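Local coordinates for protein Epf (Streptococcus pyogenes, PDB 4ES8) that is a cell-surface adhesin that binds to cells through an N-terminal domain containing a carbohydrate-binding module, at residues S40-S45 with Y52-I57; K74-K79 with A95-A100; T128-I133 with E162-K167. All coordinates share one frame; numbering follows the deposited sequence. Where two conformers were deposited one is given.

Contact 1 (S40-S45 with Y52-I57); sequences SGRFFS and YVFHLI. With ACT (acetate ion), chain D.
With its CG lodged between backbone N and carbonyl carbon (chi1 41°) and the chain extended from there to NE, Arg-42 reaches along the partner segment to Ile-57; Phe-54 brings its ring against one face of the guanidinium by setting CG anti to the backbone N (chi1 -169°). Phe-54 CZ sits 3.3 Å from Arg-42 CZ there, ring and guanidinium planes inclined by 53°, and Ile-57 CD1 lies over the opposite face. At the edge, Arg-42 NH1 donates to His-55 O (2.9 Å) and, almost straight, to OXT of an acetate ion (2.8 Å), while NH2 takes the other acetate oxygen. Ile-57 N binds the same OXT, so the acetate, probably from the crystallisation liquor, is held by three bonds; Arg-42 NH2 also reaches Trp-32 O. The segments belong to the antiparallel beta hairpin of strands 41-46 and 51-54. Phe-44 and Val-53 form its hydrogen-bonded pair, Phe-44 N to Val-53 O at 2.8 Å, and Phe-43 and Phe-54 the non-hydrogen-bonded one. Beyond the strand, His-55 N donates to Arg-42 O (2.9 Å), from above the carbonyl plane. Near the turn, Ser-45 CB stands 3.7 Å from the centroid of the Tyr-52 ring, a CH-pi contact over its face. Phe-44 CE1 packs against Val-53 CG2 at 3.5 Å, its ring edge turned to Phe-54 O.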
loop_
_atom_site.group_PDB
_atom_site.type_symbol
_atom_site.label_atom_id
_atom_site.label_comp_id
_atom_site.label_asym_id
_atom_site.label_seq_id
_atom_site.Cartn_x
_atom_site.Cartn_y
_atom_site.Cartn_z
ATOM N N SER A 40 8.948 -11.020 9.556
ATOM C CA SER A 40 8.017 -10.061 10.134
ATOM C C SER A 40 8.581 -9.482 11.421
ATOM O O SER A 40 9.343 -10.163 12.110
ATOM C CB SER A 40 6.666 -10.723 10.409
ATOM O OG SER A 40 6.084 -11.179 9.202
ATOM N N GLY A 41 8.205 -8.231 11.722
ATOM C CA GLY A 41 8.611 -7.560 12.952
ATOM C C GLY A 41 7.763 -8.012 14.125
ATOM O O GLY A 41 6.603 -8.426 13.967
ATOM N N ARG A 42 8.328 -7.891 15.319
ATOM C CA ARG A 42 7.704 -8.345 16.551
ATOM C C ARG A 42 8.133 -7.348 17.627
ATOM O O ARG A 42 9.322 -7.057 17.764
ATOM C CB ARG A 42 8.142 -9.795 16.870
ATOM C CG ARG A 42 9.637 -10.029 16.595
ATOM C CD ARG A 42 10.009 -11.479 16.857
ATOM N NE ARG A 42 11.211 -11.828 16.105
ATOM C CZ ARG A 42 12.408 -12.020 16.654
ATOM N NH1 ARG A 42 12.590 -11.825 17.963
ATOM N NH2 ARG A 42 13.448 -12.345 15.892
ATOM N N PHE A 43 7.153 -6.753 18.311
ATOM C CA PHE A 43 7.442 -5.657 19.241
ATOM C C PHE A 43 6.570 -5.727 20.466
ATOM O O PHE A 43 5.545 -6.415 20.448
ATOM C CB PHE A 43 7.117 -4.321 18.534
ATOM C CG PHE A 43 7.835 -4.078 17.226
ATOM C CD1 PHE A 43 7.311 -4.555 16.024
ATOM C CD2 PHE A 43 9.050 -3.401 17.198
ATOM C CE1 PHE A 43 7.976 -4.337 14.808
ATOM C CE2 PHE A 43 9.729 -3.194 15.981
ATOM C CZ PHE A 43 9.187 -3.664 14.794
ATOM N N PHE A 44 6.911 -4.936 21.507
ATOM C CA PHE A 44 6.049 -4.881 22.670
ATOM C C PHE A 44 6.128 -3.519 23.296
ATOM O O PHE A 44 7.044 -2.734 23.009
ATOM C CB PHE A 44 6.402 -5.975 23.708
ATOM C CG PHE A 44 7.728 -5.705 24.385
ATOM C CD1 PHE A 44 8.927 -6.053 23.767
ATOM C CD2 PHE A 44 7.774 -5.149 25.654
ATOM C CE1 PHE A 44 10.163 -5.802 24.396
ATOM C CE2 PHE A 44 9.011 -4.893 26.290
ATOM C CZ PHE A 44 10.191 -5.229 25.654
ATOM N N SER A 45 5.167 -3.249 24.175
ATOM C CA SER A 45 5.114 -2.003 24.923
ATOM C C SER A 45 4.610 -2.247 26.329
ATOM O O SER A 45 3.420 -2.521 26.520
ATOM C CB SER A 45 4.214 -0.991 24.225
ATOM O OG SER A 45 4.175 0.223 24.970
ATOM N N TYR A 52 6.905 1.380 21.071
ATOM C CA TYR A 52 7.186 -0.057 21.009
ATOM C C TYR A 52 8.643 -0.319 20.692
ATOM O O TYR A 52 9.242 0.367 19.861
ATOM C CB TYR A 52 6.341 -0.694 19.879
ATOM C CG TYR A 52 4.880 -0.845 20.237
ATOM C CD1 TYR A 52 4.026 0.254 20.240
ATOM C CD2 TYR A 52 4.360 -2.082 20.598
ATOM C CE1 TYR A 52 2.678 0.125 20.591
ATOM C CE2 TYR A 52 3.020 -2.229 20.943
ATOM C CZ TYR A 52 2.186 -1.117 20.966
ATOM O OH TYR A 52 0.854 -1.251 21.297
ATOM N N VAL A 53 9.181 -1.383 21.297
ATOM C CA VAL A 53 10.532 -1.838 21.031
ATOM C C VAL A 53 10.502 -3.307 20.611
ATOM O O VAL A 53 9.478 -3.977 20.756
ATOM C CB VAL A 53 11.479 -1.641 22.237
ATOM C CG1 VAL A 53 11.541 -0.176 22.663
ATOM C CG2 VAL A 53 11.080 -2.556 23.397
ATOM N N PHE A 54 11.616 -3.802 20.084
ATOM C CA PHE A 54 11.680 -5.139 19.510
ATOM C C PHE A 54 11.523 -6.225 20.575
ATOM O O PHE A 54 12.101 -6.131 21.661
ATOM C CB PHE A 54 12.990 -5.294 18.721
ATOM C CG PHE A 54 13.044 -6.533 17.864
ATOM C CD1 PHE A 54 12.422 -6.564 16.626
ATOM C CD2 PHE A 54 13.775 -7.651 18.269
ATOM C CE1 PHE A 54 12.493 -7.706 15.815
ATOM C CE2 PHE A 54 13.875 -8.778 17.449
ATOM C CZ PHE A 54 13.228 -8.803 16.229
ATOM N N HIS A 55 10.712 -7.258 20.256
ATOM C CA HIS A 55 10.367 -8.364 21.143
ATOM C C HIS A 55 11.337 -9.512 20.921
ATOM O O HIS A 55 11.128 -10.390 20.071
ATOM C CB HIS A 55 8.917 -8.793 20.844
ATOM C CG HIS A 55 8.337 -9.917 21.660
ATOM N ND1 HIS A 55 8.815 -11.227 21.567
ATOM C CD2 HIS A 55 7.268 -9.908 22.494
ATOM C CE1 HIS A 55 8.036 -11.952 22.364
ATOM N NE2 HIS A 55 7.086 -11.213 22.935
ATOM N N LEU A 56 12.428 -9.506 21.702
ATOM C CA LEU A 56 13.451 -10.544 21.563
ATOM C C LEU A 56 12.932 -11.920 21.954
ATOM O O LEU A 56 12.048 -12.036 22.807
ATOM C CB LEU A 56 14.688 -10.212 22.400
ATOM C CG LEU A 56 15.336 -8.863 22.134
ATOM C CD1 LEU A 56 16.213 -8.458 23.303
ATOM C CD2 LEU A 56 16.128 -8.863 20.823
ATOM N N ILE A 57 13.451 -12.954 21.289
ATOM C CA ILE A 57 13.123 -14.340 21.602
ATOM C C ILE A 57 14.495 -15.047 21.744
ATOM O O ILE A 57 15.503 -14.452 21.332
ATOM C CB ILE A 57 12.169 -15.002 20.588
ATOM C CG1 ILE A 57 12.835 -15.098 19.196
ATOM C CG2 ILE A 57 10.826 -14.219 20.556
ATOM C CD1 ILE A 57 11.978 -15.684 18.066
HETATM C C ACT D . 16.082 -12.316 18.359
HETATM O O ACT D . 16.055 -12.223 17.112
HETATM O OXT ACT D . 15.139 -12.109 19.142
HETATM C CH3 ACT D . 17.375 -12.764 19.062
#

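Contact 2 (K74-K79 with A95-A100); sequences KDSYIK and APYSVA
Ser-76 OG and Tyr-97 OH share a hydrogen bond of 2.8 Å, in which either hydroxyl may be the donor. A chi1 of 176° carries the Tyr-97 ring out from its strand, and Ser-76 OG meets the ring at its edge, in plane. The same serine oxygen is also bonded to His-55 NE2, so two partners fix it in a buried setting. Asp-75 approaches the phenol from another direction: its side chain crosses that of Tyr-97 at about a right angle, carboxylate and ring planes 42° apart, with OD2 3.4 Å from Tyr-97 CE1. Its OD1 accepts from Ser-76 N at 2.9 Å, above the carboxylate plane, and from His-70 ND1, which hold the carboxylate beside the phenol. The apolar contacts are sparser. Ser-76 CB rests 3.7 Å from Val-99 CG2, and the other methyl of that valine, CG1, faces Ile-78 CG2 at 4.2 Å. No backbone hydrogen bond joins the segments; the axes of 76-79 and 97-100 approach to 9.2 Å, with N-to-C directions 16° apart. Strands 76-80 and 97-105 belong to different antiparallel sheets, and this face-to-face packing through inward side chains is characteristic of a beta sandwich, the common fold of carbohydrate-binding modules.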
loop_
_atom_site.group_PDB
_atom_site.type_symbol
_atom_site.label_atom_id
_atom_site.label_comp_id
_atom_site.label_asym_id
_atom_site.label_seq_id
_atom_site.Cartn_x
_atom_site.Cartn_y
_atom_site.Cartn_z
ATOM N N LYS A 74 9.369 -14.106 29.420
ATOM C CA LYS A 74 8.333 -15.124 29.143
ATOM C C LYS A 74 6.895 -14.658 29.521
ATOM O O LYS A 74 6.041 -15.493 29.889
ATOM C CB LYS A 74 8.654 -16.468 29.877
ATOM C CG LYS A 74 10.070 -16.986 29.659
ATOM C CD LYS A 74 10.258 -18.356 30.310
ATOM C CE LYS A 74 11.565 -18.466 31.045
ATOM N NZ LYS A 74 11.715 -19.806 31.682
ATOM N N ASP A 75 6.604 -13.354 29.370
ATOM C CA ASP A 75 5.263 -12.810 29.623
ATOM C C ASP A 75 4.380 -13.045 28.393
ATOM O O ASP A 75 3.227 -13.460 28.528
ATOM C CB ASP A 75 5.299 -11.316 29.999
ATOM C CG ASP A 75 6.210 -10.427 29.167
ATOM O OD1 ASP A 75 6.834 -10.943 28.197
ATOM O OD2 ASP A 75 6.301 -9.218 29.475
ATOM N N SER A 76 4.941 -12.851 27.198
ATOM C CA SER A 76 4.234 -13.116 25.962
ATOM C C SER A 76 5.003 -14.154 25.171
ATOM O O SER A 76 6.230 -14.289 25.331
ATOM C CB SER A 76 4.047 -11.831 25.146
ATOM O OG SER A 76 5.273 -11.108 25.041
ATOM N N TYR A 77 4.274 -14.944 24.378
ATOM C CA TYR A 77 4.833 -15.860 23.400
ATOM C C TYR A 77 4.284 -15.443 22.068
ATOM O O TYR A 77 3.181 -14.887 22.008
ATOM C CB TYR A 77 4.438 -17.334 23.699
ATOM C CG TYR A 77 5.175 -17.957 24.868
ATOM C CD1 TYR A 77 5.006 -17.474 26.167
ATOM C CD2 TYR A 77 5.989 -19.071 24.686
ATOM C CE1 TYR A 77 5.684 -18.053 27.249
ATOM C CE2 TYR A 77 6.652 -19.668 25.760
ATOM C CZ TYR A 77 6.497 -19.156 27.035
ATOM O OH TYR A 77 7.186 -19.738 28.086
ATOM N N ILE A 78 5.014 -15.732 20.995
ATOM C CA ILE A 78 4.591 -15.367 19.638
ATOM C C ILE A 78 4.749 -16.574 18.720
ATOM O O ILE A 78 5.600 -17.439 18.972
ATOM C CB ILE A 78 5.387 -14.147 19.139
ATOM C CG1 ILE A 78 6.915 -14.424 19.116
ATOM C CG2 ILE A 78 5.009 -12.893 19.997
ATOM C CD1 ILE A 78 7.739 -13.221 18.556
ATOM N N LYS A 79 3.950 -16.628 17.645
ATOM C CA LYS A 79 3.995 -17.791 16.744
ATOM C C LYS A 79 3.701 -17.359 15.336
ATOM O O LYS A 79 2.762 -16.579 15.102
ATOM C CB LYS A 79 2.985 -18.870 17.190
ATOM C CG LYS A 79 2.963 -20.140 16.335
ATOM C CD LYS A 79 2.031 -21.239 16.938
ATOM C CE LYS A 79 0.560 -20.855 17.028
ATOM N NZ LYS A 79 -0.078 -20.680 15.689
ATOM N N ALA A 95 0.176 -6.168 33.431
ATOM C CA ALA A 95 -0.746 -5.392 32.631
ATOM C C ALA A 95 -0.829 -3.939 33.084
ATOM O O ALA A 95 -0.622 -3.674 34.276
ATOM C CB ALA A 95 -2.126 -6.040 32.671
ATOM N N PRO A 96 -1.176 -2.987 32.184
ATOM C CA PRO A 96 -1.412 -3.180 30.736
ATOM C C PRO A 96 -0.120 -3.508 29.988
ATOM O O PRO A 96 0.976 -3.094 30.387
ATOM C CB PRO A 96 -2.010 -1.837 30.265
ATOM C CG PRO A 96 -2.222 -1.003 31.520
ATOM C CD PRO A 96 -1.301 -1.566 32.563
ATOM N N TYR A 97 -0.263 -4.286 28.914
ATOM C CA TYR A 97 0.876 -4.744 28.123
ATOM C C TYR A 97 0.411 -5.008 26.708
ATOM O O TYR A 97 -0.688 -5.535 26.518
ATOM C CB TYR A 97 1.432 -6.012 28.765
ATOM C CG TYR A 97 2.564 -6.669 28.015
ATOM C CD1 TYR A 97 3.860 -6.176 28.101
ATOM C CD2 TYR A 97 2.360 -7.849 27.300
ATOM C CE1 TYR A 97 4.920 -6.815 27.460
ATOM C CE2 TYR A 97 3.400 -8.470 26.619
ATOM C CZ TYR A 97 4.683 -7.954 26.711
ATOM O OH TYR A 97 5.737 -8.581 26.092
ATOM N N SER A 98 1.244 -4.665 25.723
ATOM C CA SER A 98 0.853 -4.858 24.342
ATOM C C SER A 98 1.939 -5.507 23.508
ATOM O O SER A 98 3.110 -5.142 23.646
ATOM C CB SER A 98 0.477 -3.516 23.707
ATOM O OG SER A 98 0.306 -3.616 22.300
ATOM N N VAL A 99 1.529 -6.427 22.614
ATOM C CA VAL A 99 2.417 -7.032 21.606
ATOM C C VAL A 99 1.943 -6.532 20.236
ATOM O O VAL A 99 0.737 -6.509 19.971
ATOM C CB VAL A 99 2.413 -8.583 21.673
ATOM C CG1 VAL A 99 3.161 -9.195 20.489
ATOM C CG2 VAL A 99 2.997 -9.072 22.994
ATOM N N ALA A 100 2.879 -6.157 19.358
ATOM C CA ALA A 100 2.524 -5.735 18.007
ATOM C C ALA A 100 3.388 -6.459 17.018
ATOM O O ALA A 100 4.584 -6.670 17.276
ATOM C CB ALA A 100 2.697 -4.239 17.845
#

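Contact 3 (T128-I133 with E162-K167)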
loop_
_atom_site.group_PDB
_atom_site.type_symbol
_atom_site.label_atom_id
_atom_site.label_comp_id
_atom_site.label_asym_id
_atom_site.label_seq_id
_atom_site.Cartn_x
_atom_site.Cartn_y
_atom_site.Cartn_z
ATOM N N THR A 128 -7.756 -6.684 23.402
ATOM C CA THR A 128 -8.301 -5.671 22.501
ATOM C C THR A 128 -7.267 -5.498 21.392
ATOM O O THR A 128 -6.090 -5.855 21.563
ATOM C CB THR A 128 -8.701 -4.388 23.220
ATOM O OG1 THR A 128 -7.591 -3.934 24.006
ATOM C CG2 THR A 128 -9.934 -4.598 24.139
ATOM N N VAL A 129 -7.731 -5.085 20.218
ATOM C CA VAL A 129 -6.925 -5.087 19.009
ATOM C C VAL A 129 -6.995 -3.753 18.289
ATOM O O VAL A 129 -8.048 -3.098 18.255
ATOM C CB VAL A 129 -7.508 -6.245 18.107
ATOM C CG1 VAL A 129 -6.906 -6.269 16.698
ATOM C CG2 VAL A 129 -7.340 -7.613 18.779
ATOM N N ASP A 130 -5.880 -3.400 17.641
ATOM C CA ASP A 130 -5.802 -2.210 16.786
ATOM C C ASP A 130 -5.086 -2.600 15.496
ATOM O O ASP A 130 -4.284 -3.547 15.495
ATOM C CB ASP A 130 -5.070 -1.043 17.489
ATOM C CG ASP A 130 -5.209 0.322 16.799
ATOM O OD1 ASP A 130 -6.060 0.454 15.876
ATOM O OD2 ASP A 130 -4.448 1.246 17.157
ATOM N N TYR A 131 -5.389 -1.888 14.415
ATOM C CA TYR A 131 -4.756 -2.083 13.096
ATOM C C TYR A 131 -4.221 -0.740 12.639
ATOM O O TYR A 131 -4.975 0.234 12.600
ATOM C CB TYR A 131 -5.734 -2.607 12.034
ATOM C CG TYR A 131 -6.619 -3.773 12.431
ATOM C CD1 TYR A 131 -6.078 -4.933 12.992
ATOM C CD2 TYR A 131 -7.980 -3.767 12.138
ATOM C CE1 TYR A 131 -6.884 -6.037 13.281
ATOM C CE2 TYR A 131 -8.788 -4.859 12.421
ATOM C CZ TYR A 131 -8.237 -5.992 13.001
ATOM O OH TYR A 131 -9.045 -7.062 13.300
ATOM N N ARG A 132 -2.942 -0.686 12.298
ATOM C CA ARG A 132 -2.351 0.562 11.852
ATOM C C ARG A 132 -1.480 0.350 10.654
ATOM O O ARG A 132 -1.107 -0.782 10.371
ATOM C CB ARG A 132 -1.482 1.163 12.980
ATOM C CG ARG A 132 -2.242 1.604 14.239
ATOM C CD ARG A 132 -2.883 2.973 14.097
ATOM N NE ARG A 132 -3.748 3.225 15.249
ATOM C CZ ARG A 132 -4.486 4.318 15.376
ATOM N NH1 ARG A 132 -4.498 5.236 14.410
ATOM N NH2 ARG A 132 -5.250 4.490 16.453
ATOM N N ILE A 133 -1.113 1.447 9.977
ATOM C CA ILE A 133 -0.095 1.405 8.928
ATOM C C ILE A 133 1.184 1.953 9.556
ATOM O O ILE A 133 1.125 2.888 10.368
ATOM C CB ILE A 133 -0.501 2.205 7.663
ATOM C CG1 ILE A 133 -1.905 1.782 7.167
ATOM C CG2 ILE A 133 0.564 2.059 6.543
ATOM C CD1 ILE A 133 -2.071 0.311 6.822
ATOM N N GLU A 162 -15.361 -0.414 10.847
ATOM C CA GLU A 162 -14.750 -0.320 12.189
ATOM C C GLU A 162 -13.895 0.902 12.362
ATOM O O GLU A 162 -13.549 1.588 11.391
ATOM C CB GLU A 162 -13.803 -1.515 12.478
ATOM C CG GLU A 162 -14.147 -2.795 11.801
ATOM C CD GLU A 162 -13.631 -4.043 12.466
ATOM O OE1 GLU A 162 -12.484 -4.067 12.968
ATOM O OE2 GLU A 162 -14.364 -5.044 12.376
ATOM N N GLU A 163 -13.480 1.113 13.610
ATOM C CA GLU A 163 -12.608 2.220 13.994
ATOM C C GLU A 163 -11.240 1.745 14.380
ATOM O O GLU A 163 -11.099 0.650 14.930
ATOM C CB GLU A 163 -13.160 2.975 15.237
ATOM C CG GLU A 163 -14.579 3.490 15.127
ATOM C CD GLU A 163 -15.634 2.412 15.178
ATOM O OE1 GLU A 163 -15.637 1.633 16.159
ATOM O OE2 GLU A 163 -16.408 2.292 14.204
ATOM N N GLN A 164 -10.243 2.631 14.226
ATOM C CA GLN A 164 -8.905 2.353 14.746
ATOM C C GLN A 164 -8.905 2.669 16.258
ATOM O O GLN A 164 -9.868 3.216 16.798
ATOM C CB GLN A 164 -7.833 3.154 13.997
ATOM C CG GLN A 164 -7.650 2.637 12.589
ATOM C CD GLN A 164 -6.648 3.469 11.849
ATOM O OE1 GLN A 164 -6.943 4.610 11.464
ATOM N NE2 GLN A 164 -5.446 2.915 11.655
ATOM N N GLY A 165 -7.832 2.286 16.924
ATOM C CA GLY A 165 -7.731 2.351 18.371
ATOM C C GLY A 165 -8.026 0.963 18.910
ATOM O O GLY A 165 -8.681 0.154 18.234
ATOM N N PHE A 166 -7.540 0.667 20.114
ATOM C CA PHE A 166 -7.755 -0.659 20.691
ATOM C C PHE A 166 -9.204 -0.861 21.062
ATOM O O PHE A 166 -9.764 -0.103 21.869
ATOM C CB PHE A 166 -6.876 -0.886 21.926
ATOM C CG PHE A 166 -5.421 -1.081 21.581
ATOM C CD1 PHE A 166 -4.941 -2.332 21.213
ATOM C CD2 PHE A 166 -4.541 -0.007 21.588
ATOM C CE1 PHE A 166 -3.601 -2.506 20.867
ATOM C CE2 PHE A 166 -3.186 -0.190 21.277
ATOM C CZ PHE A 166 -2.732 -1.440 20.899
ATOM N N LYS A 167 -9.794 -1.914 20.506
ATOM C CA LYS A 167 -11.203 -2.246 20.715
ATOM C C LYS A 167 -11.409 -3.735 20.644
ATOM O O LYS A 167 -10.599 -4.457 20.061
ATOM C CB LYS A 167 -12.060 -1.615 19.568
ATOM C CG LYS A 167 -12.062 -0.094 19.493
ATOM C CD LYS A 167 -13.206 0.404 18.652
ATOM C CE LYS A 167 -13.473 1.867 18.953
ATOM N NZ LYS A 167 -14.934 2.190 18.911
#
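Asp-130 and Phe-166 meet in the closely packed part of this contact: Asp-130 CB lies over the face of the phenyl ring, 3.9 Å from its centroid and 9° off the normal, while the carbonyl of Thr-128 approaches the ring edge. Beside it, Val-129 and Lys-167 exchange two backbone hydrogen bonds, Val-129 N to Lys-167 O at 2.9 Å and Lys-167 N to Val-129 O at 3.1 Å. The Asp-130 carboxylate, turned beside its own carbonyl carbon (chi1 -167°), points into the loop. There OD1 accepts a weak bond from Gly-165 N (2.8 Å), and OD2 takes Arg-132 NE on its syn side, also at 2.8 Å, in a salt bridge within the strand. Gly-165 has backbone angles that would press a CB against the preceding carbonyl oxygen. The bridge between Val-129 and Lys-167 is single: the loop joins strands 154-159 and 172-180 of one sheet and docks on strand 127-135 of the other, tying the two sheets of the sandwich at an edge. Its backbone lies on the side away from strand 186-194, while the Phe-166 ring reaches over to Leu-191 and Lys-193 of that strand. Further along strand 127-135, Gln-164 stretches its extended chain to Tyr-131 O. The NE2 bond is 2.9 Å long and nearly straight (178°), in the plane of both carbonyl and amide; NE2 also bonds Glu-150 OE2. Over one face of the Arg-132 guanidinium lies Gln-164 CB, 3.8 Å from Arg-132 CZ, and Arg-132 NH1 pairs with Glu-150. The outer side is looser. Exposed Glu-163 turns its end away from the strand and forms a salt bridge with Lys-167 NZ, while Glu-162 OE2 pairs with Lys-174 and OE1 with Arg-169; OE1 also comes 3.8 Å from Tyr-131 CE2.

Contacts 1 and 2 are buried, their centres about 9 Å apart; contact 3 is partly buried, its centre about 17 to 18 Å from either. All three reach the same antiparallel sheet. Contact 1 pairs adjacent strands of it by backbone bonds, contact 2 crosses to the second sheet through side chains, and contact 3 lays a loop against strand 127-135. The chemistry follows: an arginine enclosed by apolar groups in contact 1, a hydroxyl-hydroxyl hydrogen bond beside a few aliphatic contacts in contact 2, backbone and amide hydrogen bonds across contact 3, with salt bridges inside each segment. Tyr-52 OH to Ser-98 OG, a probable hydrogen bond, joins the first two, and Phe-166 CZ packs against both.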